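Local coordinates for protein lipolytic enzyme, G-D-S-L family (Bacteroides thetaiotaomicron, PDB 7BR2) that metabolizes the drug diltiazem in the gut microbe as an SGNH-type serine esterase and, judged by its family, may also act on lysophospholipids, at residues K259-L270 with N438-K449. Numbering follows the deposited sequence.
Sequences KDISFDYLAEAL and NKPVVRKIVLRK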
# COMPACT_ATOMS: atom_id res chain seq x y z
N LYS A 259 38.12 -23.37 -5.99
CA LYS A 259 37.70 -22.03 -6.40
C LYS A 259 36.26 -21.71 -6.04
O LYS A 259 35.72 -20.72 -6.54
CB LYS A 259 37.86 -21.84 -7.90
CG LYS A 259 38.93 -20.84 -8.25
CD LYS A 259 40.11 -21.53 -8.90
CE LYS A 259 41.42 -20.82 -8.60
NZ LYS A 259 42.54 -21.56 -9.26
N ASP A 260 35.61 -22.52 -5.20
CA ASP A 260 34.28 -22.20 -4.71
C ASP A 260 34.38 -21.40 -3.43
O ASP A 260 35.25 -21.64 -2.59
CB ASP A 260 33.48 -23.47 -4.45
CG ASP A 260 33.44 -24.38 -5.63
OD1 ASP A 260 33.73 -23.89 -6.74
OD2 ASP A 260 33.21 -25.59 -5.44
N ILE A 261 33.44 -20.48 -3.24
CA ILE A 261 33.43 -19.69 -2.02
C ILE A 261 32.04 -19.77 -1.41
O ILE A 261 31.03 -19.77 -2.12
CB ILE A 261 33.87 -18.24 -2.27
CG1 ILE A 261 34.07 -17.50 -0.95
CG2 ILE A 261 32.89 -17.52 -3.19
CD1 ILE A 261 34.80 -16.18 -1.09
N SER A 262 31.98 -19.85 -0.09
CA SER A 262 30.72 -20.04 0.61
C SER A 262 30.76 -19.27 1.92
O SER A 262 31.83 -19.04 2.48
CB SER A 262 30.45 -21.53 0.86
OG SER A 262 31.29 -22.01 1.89
N PHE A 263 29.59 -18.83 2.37
CA PHE A 263 29.52 -18.16 3.66
C PHE A 263 28.11 -18.23 4.21
O PHE A 263 27.17 -18.67 3.54
CB PHE A 263 30.01 -16.71 3.57
CG PHE A 263 29.30 -15.90 2.52
CD1 PHE A 263 29.74 -15.91 1.21
CD2 PHE A 263 28.23 -15.09 2.86
CE1 PHE A 263 29.10 -15.15 0.24
CE2 PHE A 263 27.58 -14.33 1.90
CZ PHE A 263 28.02 -14.36 0.59
N ASP A 264 27.97 -17.79 5.46
CA ASP A 264 26.71 -17.73 6.17
C ASP A 264 26.25 -16.28 6.20
O ASP A 264 27.03 -15.37 6.54
CB ASP A 264 26.85 -18.29 7.58
CG ASP A 264 26.99 -19.81 7.59
OD1 ASP A 264 26.68 -20.45 6.56
OD2 ASP A 264 27.43 -20.37 8.61
N TYR A 265 25.00 -16.07 5.78
CA TYR A 265 24.37 -14.76 5.63
C TYR A 265 23.18 -14.70 6.58
O TYR A 265 22.25 -15.51 6.45
CB TYR A 265 23.95 -14.58 4.17
CG TYR A 265 22.98 -13.46 3.86
CD1 TYR A 265 23.29 -12.14 4.16
CD2 TYR A 265 21.78 -13.73 3.24
CE1 TYR A 265 22.41 -11.13 3.86
CE2 TYR A 265 20.89 -12.72 2.93
CZ TYR A 265 21.21 -11.42 3.24
OH TYR A 265 20.33 -10.42 2.92
N LEU A 266 23.20 -13.78 7.53
CA LEU A 266 22.04 -13.59 8.40
C LEU A 266 21.56 -12.15 8.22
O LEU A 266 22.16 -11.22 8.75
CB LEU A 266 22.35 -13.91 9.87
CG LEU A 266 21.16 -13.63 10.81
CD1 LEU A 266 19.94 -14.52 10.48
CD2 LEU A 266 21.53 -13.76 12.28
N ALA A 267 20.48 -11.99 7.46
CA ALA A 267 19.91 -10.67 7.21
C ALA A 267 19.05 -10.24 8.39
O ALA A 267 18.55 -11.07 9.14
CB ALA A 267 19.09 -10.69 5.93
N GLU A 268 18.91 -8.92 8.56
CA GLU A 268 17.96 -8.38 9.52
C GLU A 268 16.57 -8.27 8.94
O GLU A 268 15.59 -8.19 9.70
CB GLU A 268 18.40 -6.99 10.00
CG GLU A 268 19.73 -6.98 10.72
CD GLU A 268 20.28 -5.58 10.91
OE1 GLU A 268 19.64 -4.60 10.46
OE2 GLU A 268 21.38 -5.46 11.49
N ALA A 269 16.45 -8.26 7.62
CA ALA A 269 15.17 -8.08 6.97
C ALA A 269 15.09 -9.02 5.78
O ALA A 269 16.11 -9.51 5.29
CB ALA A 269 14.97 -6.62 6.53
N LEU A 270 13.87 -9.26 5.33
CA LEU A 270 13.59 -10.05 4.14
C LEU A 270 13.42 -9.13 2.94
O LEU A 270 13.21 -7.92 3.11
CB LEU A 270 12.32 -10.89 4.35
CG LEU A 270 12.34 -11.96 5.44
CD1 LEU A 270 10.97 -12.64 5.57
CD2 LEU A 270 13.43 -13.00 5.18
N ASN A 438 8.38 -14.25 9.89
CA ASN A 438 9.05 -13.22 9.10
C ASN A 438 10.49 -12.96 9.54
O ASN A 438 11.12 -12.02 9.04
CB ASN A 438 8.24 -11.91 9.13
CG ASN A 438 8.07 -11.35 10.52
OD1 ASN A 438 8.41 -12.00 11.50
ND2 ASN A 438 7.52 -10.14 10.61
N LYS A 439 11.03 -13.77 10.45
CA LYS A 439 12.40 -13.58 10.94
C LYS A 439 13.40 -14.24 10.00
O LYS A 439 13.34 -15.47 9.82
CB LYS A 439 12.55 -14.16 12.35
CG LYS A 439 11.33 -14.00 13.25
CD LYS A 439 11.05 -12.54 13.51
CE LYS A 439 9.83 -12.39 14.38
NZ LYS A 439 9.14 -11.08 14.26
N PRO A 440 14.34 -13.50 9.43
CA PRO A 440 15.34 -14.14 8.56
C PRO A 440 16.11 -15.19 9.34
O PRO A 440 16.40 -15.01 10.53
CB PRO A 440 16.24 -12.98 8.13
CG PRO A 440 15.43 -11.75 8.32
CD PRO A 440 14.54 -12.05 9.52
N VAL A 441 16.45 -16.28 8.67
CA VAL A 441 17.30 -17.31 9.25
C VAL A 441 18.64 -17.28 8.52
O VAL A 441 18.79 -16.65 7.47
CB VAL A 441 16.66 -18.72 9.18
CG1 VAL A 441 15.37 -18.75 9.95
CG2 VAL A 441 16.42 -19.12 7.75
N VAL A 442 19.64 -17.94 9.12
CA VAL A 442 20.95 -18.02 8.51
C VAL A 442 20.83 -18.79 7.20
O VAL A 442 20.33 -19.92 7.18
CB VAL A 442 21.97 -18.65 9.46
CG1 VAL A 442 23.32 -18.78 8.78
CG2 VAL A 442 22.12 -17.82 10.72
N ARG A 443 21.27 -18.17 6.11
CA ARG A 443 21.25 -18.76 4.78
C ARG A 443 22.67 -19.06 4.30
O ARG A 443 23.56 -18.20 4.40
CB ARG A 443 20.55 -17.83 3.78
CG ARG A 443 19.14 -17.45 4.17
CD ARG A 443 18.21 -18.66 4.15
NE ARG A 443 16.83 -18.28 4.42
CZ ARG A 443 15.80 -19.12 4.42
NH1 ARG A 443 15.99 -20.41 4.14
NH2 ARG A 443 14.58 -18.67 4.68
N LYS A 444 22.85 -20.24 3.74
CA LYS A 444 24.15 -20.70 3.25
C LYS A 444 24.31 -20.30 1.79
O LYS A 444 23.67 -20.87 0.91
CB LYS A 444 24.23 -22.21 3.43
CG LYS A 444 25.38 -22.87 2.74
CD LYS A 444 26.70 -22.73 3.45
CE LYS A 444 27.80 -23.31 2.55
NZ LYS A 444 27.45 -24.65 1.93
N ILE A 445 25.18 -19.33 1.53
CA ILE A 445 25.41 -18.82 0.18
C ILE A 445 26.67 -19.47 -0.39
O ILE A 445 27.71 -19.52 0.27
CB ILE A 445 25.53 -17.29 0.18
CG1 ILE A 445 24.21 -16.68 0.71
CG2 ILE A 445 25.88 -16.79 -1.21
CD1 ILE A 445 24.12 -15.17 0.63
N VAL A 446 26.57 -19.95 -1.63
CA VAL A 446 27.65 -20.67 -2.31
C VAL A 446 27.80 -20.10 -3.70
O VAL A 446 26.81 -19.92 -4.42
CB VAL A 446 27.35 -22.18 -2.40
CG1 VAL A 446 28.31 -22.85 -3.37
CG2 VAL A 446 27.39 -22.83 -1.03
N LEU A 447 29.04 -19.81 -4.09
CA LEU A 447 29.39 -19.47 -5.46
C LEU A 447 30.31 -20.58 -5.95
O LEU A 447 31.46 -20.69 -5.50
CB LEU A 447 30.06 -18.10 -5.56
CG LEU A 447 29.07 -16.96 -5.29
CD1 LEU A 447 29.78 -15.71 -4.84
CD2 LEU A 447 28.18 -16.67 -6.48
N ARG A 448 29.77 -21.40 -6.84
CA ARG A 448 30.45 -22.58 -7.35
C ARG A 448 30.97 -22.23 -8.73
O ARG A 448 30.19 -21.80 -9.59
CB ARG A 448 29.47 -23.75 -7.43
CG ARG A 448 30.00 -24.99 -8.11
CD ARG A 448 28.91 -26.06 -8.26
NE ARG A 448 28.24 -26.45 -7.01
CZ ARG A 448 27.10 -27.14 -6.96
NH1 ARG A 448 26.49 -27.49 -8.08
NH2 ARG A 448 26.57 -27.46 -5.79
N LYS A 449 32.27 -22.36 -8.97
CA LYS A 449 32.68 -21.94 -10.30
C LYS A 449 32.42 -23.07 -11.29
O LYS A 449 32.50 -24.25 -10.95
CB LYS A 449 34.13 -21.46 -10.32
CG LYS A 449 34.81 -21.54 -11.66
CD LYS A 449 35.90 -20.48 -11.71
CE LYS A 449 37.11 -20.89 -12.50
NZ LYS A 449 37.77 -19.69 -13.08
O HOH W 1 19.56 -14.42 6.22
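Ile261, Phe263 and Tyr265 pair with Leu447, Ile445 and Arg443 through six backbone hydrogen bonds, two to each pair, joining strands 260-267 and 443-449 antiparallel at 4.7 Å between axes. Ile445 sets its CB over one face of the Phe263 ring, a CH-pi contact 4.0 Å from the centroid, offset toward the rim. Its CG2 packs on Phe263 CZ, while CD1 touches both Phe263 CE2 and, at 3.6 Å, Tyr265 CB. The Phe263 ring is brought there by a chi1 of 54°, which sets CG between the backbone N and carbonyl carbon. Where strand 260-267 begins and 443-449 ends, Asp260 OD1 accepts a hydrogen bond from Lys449 N at 3.1 Å, the donor standing above the carboxylate plane; an alanine here would probably leave that amide without this acceptor. Where the strands part, a water bridges Tyr265 O, Ala267 N and Val441 O, and Pro440 CB packs 3.2 Å from Ala267 O. Both are inner strands of a five-stranded antiparallel sheet, 260-267 beside 249-257 and 443-449 beside 313-318; the face bearing Phe263 and Tyr265 packs on strand 232-237, Tyr265 OH is hydrogen-bonded to Glu303 OE2, and Arg443 forms a salt bridge with Asp319, just past strand 313-318, and a hydrogen bond with Gln348 of helix 344-377.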